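VlsE1 (PDB 1L8W) is a variable outer-membrane lipoprotein antigen whose switching probably lets the Lyme disease spirochaete evade the host immune response. Local coordinates at residues K153-G158 with G280-G285; K192-A197 with A273-L278; K245-A250 with D269-A274; G162-V167 with T229-A234; E49-K54 with K59-T64. All coordinates share one frame; numbering follows the deposited sequence.

Helix 269-281 ties interactions 1, 2 and 3 together. Interactions 2 and 3 overlap on Ala273 and Ala274, with centres about 9 Å apart, and the loop residue Phe194 reaches Ala250 of interaction 3. Interaction 1 lies about 12 Å, centre to centre, from interaction 2 and meets interaction 3 where Val156 and Lys157 pack on Ile248. Interaction 4 is further along helix 153-170; its Ala230 touches Pro247 and Ile248. Interaction 5 is a surface contact about 23 Å from interaction 3 between centres, yet Lys59 connects it to interaction 1 by a probable hydrogen bond, NZ to Gly280 O, 2.7 Å. All five are parts of one largely helical fold.

Interaction 1 (K153-G158 with G280-G285); sequences KASVKG and GMAKDG
The flat group at this contact is the peptide unit joining Ala282 to Lys283, and Ser155 meets it at its N-H: Lys283 N donates to Ser155 OG at 3.1 Å, almost straight at 164°. No ring is involved; at the same edge of the unit, its own Ala282 CA lies 3.4 Å from Ser155 OG. The hydroxyl reaches this place because OG stands opposite its own backbone N (chi1 178°), turned out from helix 153-170 toward the chain leaving helix 269-281. Having accepted from Lys283, Ser155 OG gives its proton to Ala131 O, so one small, buried hydroxyl joins three parts of the chain. Serine suits the spot, since it does both jobs with a short side chain.

Just beside this bond, Val156 CG2 rests 3.8 Å from Ala282 CB. Ala282 is where the backbone leaves the helix, entering a type II turn that closes at Gly285, and its methyl is small enough to fit between the serine and the valine. Apart from its N-H, Lys283 brings CB to the rim of the contact, and the rest of its chain leads away.

Asp152 reinforces the join: its carboxylate accepts from Ser155 N, and its backbone bonds with Lys283. Behind Val156 lies helix 247-252, with Ile248 and Ile252; Met281, present as selenomethionine, points to Val309 and Leu313 of helix 294-333; and the chain beyond Gly285 continues into strand 287-288, paired with strand 141-142.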
# COMPACT_ATOMS: atom_id res chain seq x y z
N LYS A 153 11.82 2.12 -7.98
CA LYS A 153 10.79 3.07 -8.39
C LYS A 153 9.71 2.50 -9.30
O LYS A 153 8.56 2.93 -9.22
CB LYS A 153 11.45 4.30 -9.04
CG LYS A 153 12.68 3.99 -9.87
CD LYS A 153 13.16 5.22 -10.62
CE LYS A 153 12.10 5.71 -11.59
NZ LYS A 153 12.54 6.90 -12.38
N ALA A 154 10.06 1.55 -10.16
CA ALA A 154 9.08 0.95 -11.06
C ALA A 154 8.07 0.11 -10.27
O ALA A 154 6.91 0.01 -10.65
CB ALA A 154 9.78 0.09 -12.11
N SER A 155 8.52 -0.49 -9.18
CA SER A 155 7.64 -1.30 -8.33
C SER A 155 6.74 -0.36 -7.52
O SER A 155 5.53 -0.58 -7.41
CB SER A 155 8.46 -2.17 -7.37
OG SER A 155 7.63 -2.92 -6.51
N VAL A 156 7.34 0.69 -6.96
CA VAL A 156 6.60 1.67 -6.16
C VAL A 156 5.50 2.34 -6.97
O VAL A 156 4.32 2.24 -6.63
CB VAL A 156 7.53 2.80 -5.62
CG1 VAL A 156 6.73 3.78 -4.80
CG2 VAL A 156 8.66 2.23 -4.79
N LYS A 157 5.88 3.01 -8.05
CA LYS A 157 4.92 3.71 -8.89
C LYS A 157 3.90 2.80 -9.53
O LYS A 157 2.74 3.18 -9.69
CB LYS A 157 5.64 4.51 -9.99
CG LYS A 157 6.41 5.70 -9.48
CD LYS A 157 6.74 6.65 -10.61
CE LYS A 157 7.60 5.98 -11.66
NZ LYS A 157 8.86 5.47 -11.04
N GLY A 158 4.34 1.60 -9.90
CA GLY A 158 3.43 0.65 -10.51
C GLY A 158 2.40 0.14 -9.52
O GLY A 158 1.23 -0.02 -9.84
N GLY A 280 6.93 -1.08 2.09
CA GLY A 280 6.86 -2.46 2.51
C GLY A 280 6.41 -3.43 1.42
O GLY A 280 6.83 -4.58 1.40
N MSE A 281 5.56 -2.97 0.50
CA MSE A 281 5.08 -3.82 -0.58
C MSE A 281 6.03 -3.87 -1.77
O MSE A 281 6.09 -4.88 -2.48
CB MSE A 281 3.72 -3.34 -1.11
CG MSE A 281 2.57 -3.33 -0.14
SE MSE A 281 0.92 -2.72 -1.01
CE MSE A 281 0.09 -4.40 -1.32
N ALA A 282 6.77 -2.79 -2.01
CA ALA A 282 7.65 -2.73 -3.16
C ALA A 282 9.00 -3.43 -3.06
O ALA A 282 9.56 -3.60 -1.98
CB ALA A 282 7.86 -1.27 -3.56
N LYS A 283 9.50 -3.84 -4.21
CA LYS A 283 10.79 -4.49 -4.34
C LYS A 283 11.90 -3.53 -3.88
O LYS A 283 11.85 -2.34 -4.19
CB LYS A 283 11.02 -4.86 -5.81
CG LYS A 283 12.47 -5.05 -6.21
CD LYS A 283 12.62 -5.06 -7.72
CE LYS A 283 12.95 -6.45 -8.24
NZ LYS A 283 14.31 -6.88 -7.85
N ASP A 284 12.88 -4.07 -3.16
CA ASP A 284 14.01 -3.32 -2.62
C ASP A 284 13.64 -2.30 -1.55
O ASP A 284 14.49 -1.52 -1.11
CB ASP A 284 14.78 -2.61 -3.73
CG ASP A 284 15.48 -3.57 -4.69
OD1 ASP A 284 15.92 -4.65 -4.23
OD2 ASP A 284 15.59 -3.24 -5.89
N GLY A 285 12.37 -2.29 -1.14
CA GLY A 285 11.95 -1.35 -0.11
C GLY A 285 12.27 -1.90 1.26
O GLY A 285 11.69 -2.91 1.66

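Interaction 2 (K192-A197 with A273-L278); sequences KLFGKA and AAAIAL
Ala275 is the first residue of segment 273-278 to meet the loop, and what it meets is the rim of the Phe194 ring. Its carbonyl oxygen lies in the plane of the ring, Ala275 O being 3.8 Å from Phe194 CE2. Its methyl approaches the end of the ring as well, with Ala275 CB 4.0 Å from Phe194 CZ. Alanine fits because its short methyl lets the ring tip come close to the helix backbone.

Ile276 follows and takes the same end of the ring. Its CG1 branch, also near the ring plane, is 3.9 Å from Phe194 CZ, and the two side chains cross at about a right angle. With chi1 at -71°, CG1 lies beside the backbone N and its CG2 branch opposite that N, so it is the longer arm that goes to the phenylalanine. Ile276 also packs on Ala211 of helix 205-216 and Ala308 of helix 294-333, a place where a branched side chain can touch several neighbours.

Further round the helix, Ala277 turns to Ala308 and Val312, and Leu278 to Ile248 and Ala251 of helix 247-252, so that helix 269-281 is wrapped by other helices on several sides.

Phe194 comes from the loop between helices 153-170 and 205-216 and is steadied by Pro241 and by Phe261, whose ring is inclined at about 55° to its own. The contact is therefore one of dispersion and shape: a ring entering edge-on, with its weakly positive C-H rim probably well suited to lie beside a carbonyl oxygen.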
# COMPACT_ATOMS: atom_id res chain seq x y z
N LYS A 192 13.02 8.78 9.55
CA LYS A 192 14.38 8.31 9.80
C LYS A 192 14.61 6.89 9.30
O LYS A 192 15.75 6.48 9.07
CB LYS A 192 14.70 8.37 11.30
CG LYS A 192 14.51 9.75 11.90
CD LYS A 192 14.82 9.77 13.39
CE LYS A 192 14.80 11.21 13.91
NZ LYS A 192 15.19 11.27 15.34
N LEU A 193 13.53 6.14 9.15
CA LEU A 193 13.60 4.76 8.69
C LEU A 193 13.80 4.69 7.19
O LEU A 193 14.19 3.65 6.66
CB LEU A 193 12.30 4.03 9.07
CG LEU A 193 11.96 4.08 10.56
CD1 LEU A 193 10.72 3.27 10.82
CD2 LEU A 193 13.12 3.56 11.39
N PHE A 194 13.55 5.82 6.52
CA PHE A 194 13.69 5.91 5.07
C PHE A 194 15.07 6.37 4.62
O PHE A 194 15.31 6.56 3.42
CB PHE A 194 12.61 6.85 4.52
CG PHE A 194 11.21 6.30 4.68
CD1 PHE A 194 10.60 6.25 5.93
CD2 PHE A 194 10.53 5.77 3.59
CE1 PHE A 194 9.35 5.67 6.09
CE2 PHE A 194 9.27 5.19 3.74
CZ PHE A 194 8.68 5.14 4.99
N GLY A 195 16.00 6.52 5.56
CA GLY A 195 17.33 6.96 5.21
C GLY A 195 18.35 5.84 5.19
O GLY A 195 17.99 4.68 5.05
N LYS A 196 19.62 6.20 5.32
CA LYS A 196 20.69 5.21 5.31
C LYS A 196 20.74 4.48 6.65
O LYS A 196 20.06 4.85 7.60
CB LYS A 196 22.03 5.87 5.01
CG LYS A 196 22.41 6.97 5.97
CD LYS A 196 23.57 7.79 5.44
CE LYS A 196 23.21 8.51 4.15
NZ LYS A 196 24.31 9.39 3.67
N ALA A 197 21.55 3.43 6.70
CA ALA A 197 21.69 2.63 7.91
C ALA A 197 23.11 2.69 8.42
O ALA A 197 23.98 3.32 7.81
CB ALA A 197 21.31 1.18 7.62
N ALA A 273 1.78 6.71 6.77
CA ALA A 273 1.29 5.33 6.71
C ALA A 273 1.29 4.81 5.26
O ALA A 273 1.48 3.61 5.02
CB ALA A 273 -0.10 5.25 7.30
N ALA A 274 1.07 5.72 4.31
CA ALA A 274 1.08 5.37 2.89
C ALA A 274 2.50 5.13 2.39
O ALA A 274 2.74 4.20 1.61
CB ALA A 274 0.43 6.48 2.06
N ALA A 275 3.44 5.97 2.82
CA ALA A 275 4.84 5.84 2.43
C ALA A 275 5.34 4.51 2.93
O ALA A 275 6.10 3.81 2.27
CB ALA A 275 5.68 6.98 3.03
N ILE A 276 4.89 4.18 4.13
CA ILE A 276 5.25 2.95 4.81
C ILE A 276 4.69 1.73 4.09
O ILE A 276 5.43 0.79 3.80
CB ILE A 276 4.75 2.99 6.28
CG1 ILE A 276 5.61 3.98 7.07
CG2 ILE A 276 4.80 1.60 6.89
CD1 ILE A 276 5.28 4.10 8.56
N ALA A 277 3.39 1.74 3.78
CA ALA A 277 2.78 0.59 3.11
C ALA A 277 3.36 0.36 1.71
O ALA A 277 3.57 -0.78 1.31
CB ALA A 277 1.27 0.76 3.03
N LEU A 278 3.60 1.45 0.98
CA LEU A 278 4.17 1.34 -0.36
C LEU A 278 5.58 0.77 -0.31
O LEU A 278 5.95 -0.08 -1.13
CB LEU A 278 4.20 2.70 -1.05
CG LEU A 278 2.93 3.16 -1.76
CD1 LEU A 278 3.02 4.63 -2.07
CD2 LEU A 278 2.73 2.34 -3.03

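Interaction 3 (K245-A250 with D269-A274); sequences KNPIAA and DDQIAA
Gln271 and Ala274 of helix 269-281 receive a single side chain from segment 245-250, that of Pro247, and the residue before it prepares its place. Asn246 occupies the N-cap of helix 247-252: Ala249 N donates to Asn246 OD1 at 2.6 Å, with an angle of 161° at the hydrogen. Asparagine suits the N-cap because OD1 can accept from an N-H of the first turn, while ND2 donates to Glu235 O.

Pro247 opens the helix, a position where a residue without an N-H costs nothing, and its ring lies against the facing helix. Its CB packs on Ala274 CB at 3.5 Å and comes equally near the backbone, 3.5 Å from Gln271 O. The other end of the ring is met by the glutamine amide, Pro247 CD being 3.2 Å from Gln271 OE1; a bend at chi2 (-59°) folds the glutamine chain round so that its oxygen arrives there.

Ile248, next in line, turns away to Val156, Lys157 and Ala160 of helix 153-170. The contact thus mixes one apolar touch, on Ala274, with two oxygens of Gln271 that border the proline ring, and CD, next to the tertiary amide nitrogen, is probably polarised enough to tolerate OE1 so close.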
# COMPACT_ATOMS: atom_id res chain seq x y z
N LYS A 245 7.34 15.18 -0.94
CA LYS A 245 6.06 15.86 -0.82
C LYS A 245 4.85 14.94 -1.01
O LYS A 245 3.69 15.37 -0.86
CB LYS A 245 5.98 17.03 -1.81
CG LYS A 245 6.88 18.23 -1.44
CD LYS A 245 6.76 19.35 -2.47
CE LYS A 245 7.60 20.57 -2.07
NZ LYS A 245 7.11 21.20 -0.81
N ASN A 246 5.10 13.67 -1.34
CA ASN A 246 4.03 12.70 -1.52
C ASN A 246 4.53 11.33 -1.07
O ASN A 246 5.74 11.07 -1.09
CB ASN A 246 3.56 12.68 -2.98
CG ASN A 246 4.65 12.23 -3.95
OD1 ASN A 246 5.02 11.05 -3.98
ND2 ASN A 246 5.17 13.16 -4.73
N PRO A 247 3.63 10.43 -0.65
CA PRO A 247 4.09 9.11 -0.21
C PRO A 247 4.90 8.27 -1.22
O PRO A 247 5.74 7.45 -0.82
CB PRO A 247 2.80 8.43 0.28
CG PRO A 247 1.72 9.13 -0.44
CD PRO A 247 2.17 10.56 -0.50
N ILE A 248 4.65 8.47 -2.52
CA ILE A 248 5.39 7.74 -3.55
C ILE A 248 6.86 8.18 -3.57
O ILE A 248 7.77 7.36 -3.60
CB ILE A 248 4.75 7.94 -4.96
CG1 ILE A 248 3.39 7.24 -5.01
CG2 ILE A 248 5.67 7.41 -6.06
CD1 ILE A 248 2.67 7.40 -6.33
N ALA A 249 7.08 9.49 -3.53
CA ALA A 249 8.44 10.03 -3.53
C ALA A 249 9.18 9.65 -2.25
O ALA A 249 10.41 9.44 -2.26
CB ALA A 249 8.39 11.54 -3.66
N ALA A 250 8.44 9.56 -1.15
CA ALA A 250 9.03 9.20 0.14
C ALA A 250 9.38 7.73 0.19
O ALA A 250 10.44 7.36 0.71
CB ALA A 250 8.07 9.58 1.29
N ASP A 269 -0.24 11.67 9.33
CA ASP A 269 -0.36 10.23 9.54
C ASP A 269 -0.80 9.36 8.37
O ASP A 269 -0.31 8.24 8.22
CB ASP A 269 -1.28 9.96 10.73
CG ASP A 269 -0.72 10.47 12.04
OD1 ASP A 269 0.46 10.18 12.33
OD2 ASP A 269 -1.45 11.16 12.77
N ASP A 270 -1.72 9.84 7.54
CA ASP A 270 -2.16 9.02 6.43
C ASP A 270 -1.11 8.97 5.30
O ASP A 270 -1.03 7.97 4.58
CB ASP A 270 -3.53 9.50 5.92
CG ASP A 270 -3.54 10.96 5.55
OD1 ASP A 270 -2.59 11.68 5.92
OD2 ASP A 270 -4.52 11.39 4.89
N GLN A 271 -0.31 10.03 5.19
CA GLN A 271 0.76 10.12 4.19
C GLN A 271 1.94 9.25 4.62
O GLN A 271 2.56 8.55 3.81
CB GLN A 271 1.23 11.56 4.04
CG GLN A 271 0.12 12.55 3.70
CD GLN A 271 -0.58 12.21 2.41
OE1 GLN A 271 0.06 11.98 1.38
NE2 GLN A 271 -1.90 12.19 2.44
N ILE A 272 2.27 9.33 5.90
CA ILE A 272 3.35 8.54 6.45
C ILE A 272 2.99 7.06 6.33
O ILE A 272 3.78 6.26 5.83
CB ILE A 272 3.58 8.87 7.93
CG1 ILE A 272 4.02 10.33 8.05
CG2 ILE A 272 4.59 7.92 8.53
CD1 ILE A 272 4.15 10.83 9.46
N ALA A 273 1.78 6.71 6.77
CA ALA A 273 1.29 5.33 6.71
C ALA A 273 1.29 4.81 5.26
O ALA A 273 1.48 3.61 5.02
CB ALA A 273 -0.10 5.25 7.30
N ALA A 274 1.07 5.72 4.31
CA ALA A 274 1.08 5.37 2.89
C ALA A 274 2.50 5.13 2.39
O ALA A 274 2.74 4.20 1.61
CB ALA A 274 0.43 6.48 2.06

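Interaction 4 (G162-V167 with T229-A234); sequences GIKEIV and TAADAA
A water links Lys164 to Asp232, accepting from Lys164 NZ at 2.8 Å and donating to Asp232 OD1 at 3.0 Å. The direct ion pair beside it is long, Lys164 NZ to Asp232 OD1 being 3.6 Å, so the water fills in between charges that do not quite meet. In this largely helical fold the contact joins the middle of helix 153-170 to the C-terminal end of helix 220-230, where a type I beta turn runs from Ala230 to Ala233 and carries the aspartate at the surface.

The shape of the lysine explains the geometry. Its first two torsions are extended, with CG opposite the backbone N (chi1 178°), and the chain then bends at both chi3 (83°) and chi4 (75°). These bends turn the end of the chain round the carboxylate, so that CD and CE pass Asp232 and NZ stops beside the water, the two side chains crossing at about a right angle. Packing is tight there: Lys164 CD is 3.0 Å from Asp232 OD2. A weak, long ion pair with Glu168 OE1 gives the amino group a second negative neighbour.

Lysine suits such a border because its two halves differ: the charged end stays with water and acids, while the hydrocarbon part covers a small residue. More deeply, Ile163 and Val167 pack the same helix against Leu224. Nearer the surface, the methyl of Ala231 touches the lysine chain, Ala231 CB being 3.7 Å from Lys164 CD.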
# COMPACT_ATOMS: atom_id res chain seq x y z
N GLY A 162 -1.48 0.89 -9.97
CA GLY A 162 -2.40 -0.24 -10.01
C GLY A 162 -3.53 0.04 -9.03
O GLY A 162 -4.70 -0.11 -9.36
N ILE A 163 -3.15 0.46 -7.83
CA ILE A 163 -4.13 0.77 -6.79
C ILE A 163 -5.06 1.91 -7.23
O ILE A 163 -6.26 1.85 -6.99
CB ILE A 163 -3.42 1.15 -5.48
CG1 ILE A 163 -2.71 -0.08 -4.91
CG2 ILE A 163 -4.43 1.71 -4.48
CD1 ILE A 163 -2.08 0.13 -3.56
N LYS A 164 -4.51 2.93 -7.88
CA LYS A 164 -5.34 4.02 -8.37
C LYS A 164 -6.34 3.49 -9.39
O LYS A 164 -7.53 3.83 -9.35
CB LYS A 164 -4.49 5.12 -9.01
CG LYS A 164 -5.33 6.27 -9.59
CD LYS A 164 -4.49 7.49 -9.94
CE LYS A 164 -3.85 7.37 -11.31
NZ LYS A 164 -4.83 7.57 -12.42
N GLU A 165 -5.87 2.64 -10.30
CA GLU A 165 -6.74 2.05 -11.32
C GLU A 165 -7.83 1.20 -10.69
O GLU A 165 -8.99 1.21 -11.12
CB GLU A 165 -5.91 1.21 -12.30
CG GLU A 165 -5.34 2.00 -13.48
CD GLU A 165 -4.12 1.34 -14.13
OE1 GLU A 165 -4.09 0.10 -14.23
OE2 GLU A 165 -3.21 2.08 -14.56
N ILE A 166 -7.47 0.45 -9.65
CA ILE A 166 -8.44 -0.39 -8.98
C ILE A 166 -9.54 0.46 -8.37
O ILE A 166 -10.73 0.22 -8.58
CB ILE A 166 -7.78 -1.21 -7.86
CG1 ILE A 166 -6.94 -2.35 -8.47
CG2 ILE A 166 -8.84 -1.75 -6.92
CD1 ILE A 166 -6.14 -3.14 -7.44
N VAL A 167 -9.13 1.48 -7.61
CA VAL A 167 -10.05 2.38 -6.94
C VAL A 167 -10.95 3.14 -7.92
O VAL A 167 -12.13 3.33 -7.64
CB VAL A 167 -9.27 3.40 -6.06
CG1 VAL A 167 -10.26 4.34 -5.35
CG2 VAL A 167 -8.41 2.64 -5.04
N THR A 229 -4.16 9.37 -4.36
CA THR A 229 -3.82 10.77 -4.63
C THR A 229 -2.37 10.87 -5.05
O THR A 229 -2.02 11.59 -5.99
CB THR A 229 -4.03 11.65 -3.37
OG1 THR A 229 -5.39 11.54 -2.93
CG2 THR A 229 -3.72 13.11 -3.66
N ALA A 230 -1.51 10.16 -4.34
CA ALA A 230 -0.09 10.16 -4.63
C ALA A 230 0.19 9.76 -6.08
O ALA A 230 1.01 10.38 -6.74
CB ALA A 230 0.63 9.23 -3.68
N ALA A 231 -0.50 8.73 -6.55
CA ALA A 231 -0.31 8.23 -7.91
C ALA A 231 -0.57 9.31 -8.95
O ALA A 231 -0.12 9.21 -10.09
CB ALA A 231 -1.24 7.04 -8.16
N ASP A 232 -1.31 10.35 -8.56
CA ASP A 232 -1.63 11.44 -9.47
C ASP A 232 -0.64 12.60 -9.40
O ASP A 232 -0.70 13.52 -10.20
CB ASP A 232 -3.06 11.93 -9.22
CG ASP A 232 -4.10 10.96 -9.75
OD1 ASP A 232 -4.23 10.86 -10.99
OD2 ASP A 232 -4.79 10.29 -8.94
N ALA A 233 0.27 12.55 -8.43
CA ALA A 233 1.27 13.60 -8.29
C ALA A 233 2.16 13.62 -9.53
O ALA A 233 2.16 12.68 -10.32
CB ALA A 233 2.12 13.37 -7.03
N ALA A 234 2.93 14.69 -9.69
CA ALA A 234 3.82 14.81 -10.84
C ALA A 234 5.25 14.52 -10.45
O ALA A 234 6.04 14.04 -11.27
CB ALA A 234 3.70 16.20 -11.44
O HOH W 1 -3.03 9.55 -13.39

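Interaction 5 (E49-K54 with K59-T64); sequences EAFGFK and KSDVKT
Lys54 and Asp61 form a salt bridge, their side chains coming from opposite directions. Lys54 NZ donates to Asp61 OD2 at 2.8 Å, reaching it on the syn side and 27° out of the carboxylate plane. A water completes a small circuit, accepting from Lys54 NZ at 2.6 Å and donating to Asp61 OD1 at 2.8 Å, so both carboxylate oxygens are tied to the same ammonium group.

Beside them, Phe51 lies slantwise against the aspartate, Phe51 CE1 being 3.7 Å from Asp61 OD1, with the ring and carboxylate planes 85° apart. Phe51 CZ goes on to the methyl of Thr64, 4.1 Å from Thr64 CG2.

These groups belong to a helix-loop-helix connection, in which helix 45-50 ends and a short loop leads into helix 59-80. Phe51 is the first residue to leave helical angles, and Gly52 follows with a positive phi (106°), at which a side chain would jam against the carbonyl of Phe51.

On the other partner, Asp61 is steadied by Lys58 N, which donates to the OD2 that also takes the lysine; near the start of a helix, an acid would probably gain as well from the backbone N-H groups there. Thr64 is fixed through Ser60 O, which accepts from Thr64 N and from Thr64 OG1 (3.2 Å) on opposite faces of its plane. With the hydroxyl so engaged, CG2 stands opposite the backbone N, toward Phe51. Further out, Val62 faces away from the contact to Ser132 and Ile138, and Lys63 NZ donates to Glu129 O.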
# COMPACT_ATOMS: atom_id res chain seq x y z
N GLU A 49 -7.93 -16.22 6.68
CA GLU A 49 -7.40 -15.45 7.81
C GLU A 49 -5.97 -15.87 8.11
O GLU A 49 -5.14 -15.05 8.50
CB GLU A 49 -8.26 -15.65 9.06
CG GLU A 49 -9.71 -15.16 8.94
CD GLU A 49 -9.85 -13.64 9.05
OE1 GLU A 49 -8.85 -12.96 9.39
OE2 GLU A 49 -10.96 -13.12 8.80
N ALA A 50 -5.68 -17.16 7.94
CA ALA A 50 -4.34 -17.69 8.17
C ALA A 50 -3.42 -16.94 7.21
O ALA A 50 -2.26 -16.68 7.52
CB ALA A 50 -4.29 -19.19 7.90
N PHE A 51 -3.96 -16.63 6.04
CA PHE A 51 -3.24 -15.87 5.03
C PHE A 51 -3.76 -14.47 5.34
O PHE A 51 -4.93 -14.31 5.63
CB PHE A 51 -3.68 -16.27 3.62
CG PHE A 51 -2.88 -15.61 2.52
CD1 PHE A 51 -1.62 -16.10 2.17
CD2 PHE A 51 -3.36 -14.48 1.87
CE1 PHE A 51 -0.85 -15.47 1.18
CE2 PHE A 51 -2.60 -13.84 0.88
CZ PHE A 51 -1.34 -14.33 0.54
N GLY A 52 -2.91 -13.46 5.30
CA GLY A 52 -3.44 -12.14 5.59
C GLY A 52 -2.98 -11.70 6.96
O GLY A 52 -2.49 -10.59 7.11
N PHE A 53 -3.14 -12.58 7.95
CA PHE A 53 -2.68 -12.29 9.31
C PHE A 53 -1.52 -13.21 9.64
O PHE A 53 -1.11 -13.31 10.79
CB PHE A 53 -3.81 -12.48 10.32
CG PHE A 53 -4.73 -11.31 10.42
CD1 PHE A 53 -4.23 -10.04 10.69
CD2 PHE A 53 -6.10 -11.45 10.21
CE1 PHE A 53 -5.08 -8.93 10.76
CE2 PHE A 53 -6.95 -10.35 10.27
CZ PHE A 53 -6.44 -9.10 10.54
N LYS A 54 -1.01 -13.89 8.62
CA LYS A 54 0.11 -14.80 8.77
C LYS A 54 1.26 -14.04 9.41
O LYS A 54 1.29 -12.81 9.43
CB LYS A 54 0.55 -15.32 7.39
CG LYS A 54 1.06 -14.22 6.44
CD LYS A 54 1.62 -14.76 5.12
CE LYS A 54 2.88 -15.61 5.35
NZ LYS A 54 3.61 -15.91 4.09
N LYS A 59 6.86 -9.68 0.66
CA LYS A 59 6.47 -8.82 -0.43
C LYS A 59 5.91 -9.72 -1.54
O LYS A 59 5.13 -9.27 -2.37
CB LYS A 59 7.68 -8.04 -0.94
CG LYS A 59 8.28 -7.06 0.07
CD LYS A 59 9.53 -6.41 -0.51
CE LYS A 59 10.21 -5.44 0.45
NZ LYS A 59 9.38 -4.22 0.73
N SER A 60 6.32 -10.99 -1.56
CA SER A 60 5.84 -11.92 -2.58
C SER A 60 4.38 -12.31 -2.29
O SER A 60 3.64 -12.67 -3.20
CB SER A 60 6.74 -13.17 -2.62
OG SER A 60 6.64 -13.92 -1.43
N ASP A 61 3.99 -12.23 -1.02
CA ASP A 61 2.62 -12.54 -0.62
C ASP A 61 1.69 -11.49 -1.23
O ASP A 61 0.52 -11.77 -1.50
CB ASP A 61 2.47 -12.52 0.90
CG ASP A 61 3.09 -13.74 1.56
OD1 ASP A 61 2.80 -14.86 1.10
OD2 ASP A 61 3.86 -13.57 2.53
N VAL A 62 2.23 -10.29 -1.45
CA VAL A 62 1.47 -9.20 -2.03
C VAL A 62 1.10 -9.53 -3.47
O VAL A 62 -0.01 -9.25 -3.93
CB VAL A 62 2.29 -7.87 -2.00
CG1 VAL A 62 1.50 -6.75 -2.68
CG2 VAL A 62 2.61 -7.50 -0.56
N LYS A 63 2.04 -10.12 -4.19
CA LYS A 63 1.81 -10.50 -5.57
C LYS A 63 0.76 -11.59 -5.58
O LYS A 63 -0.20 -11.55 -6.37
CB LYS A 63 3.11 -11.00 -6.21
CG LYS A 63 3.03 -11.24 -7.71
CD LYS A 63 4.35 -11.79 -8.22
CE LYS A 63 4.35 -11.98 -9.72
NZ LYS A 63 4.28 -10.68 -10.43
N THR A 64 0.92 -12.56 -4.69
CA THR A 64 -0.01 -13.69 -4.58
C THR A 64 -1.43 -13.18 -4.33
O THR A 64 -2.40 -13.69 -4.91
CB THR A 64 0.41 -14.62 -3.43
OG1 THR A 64 1.72 -15.15 -3.70
CG2 THR A 64 -0.57 -15.78 -3.27
O HOH W 2 2.31 -17.28 2.35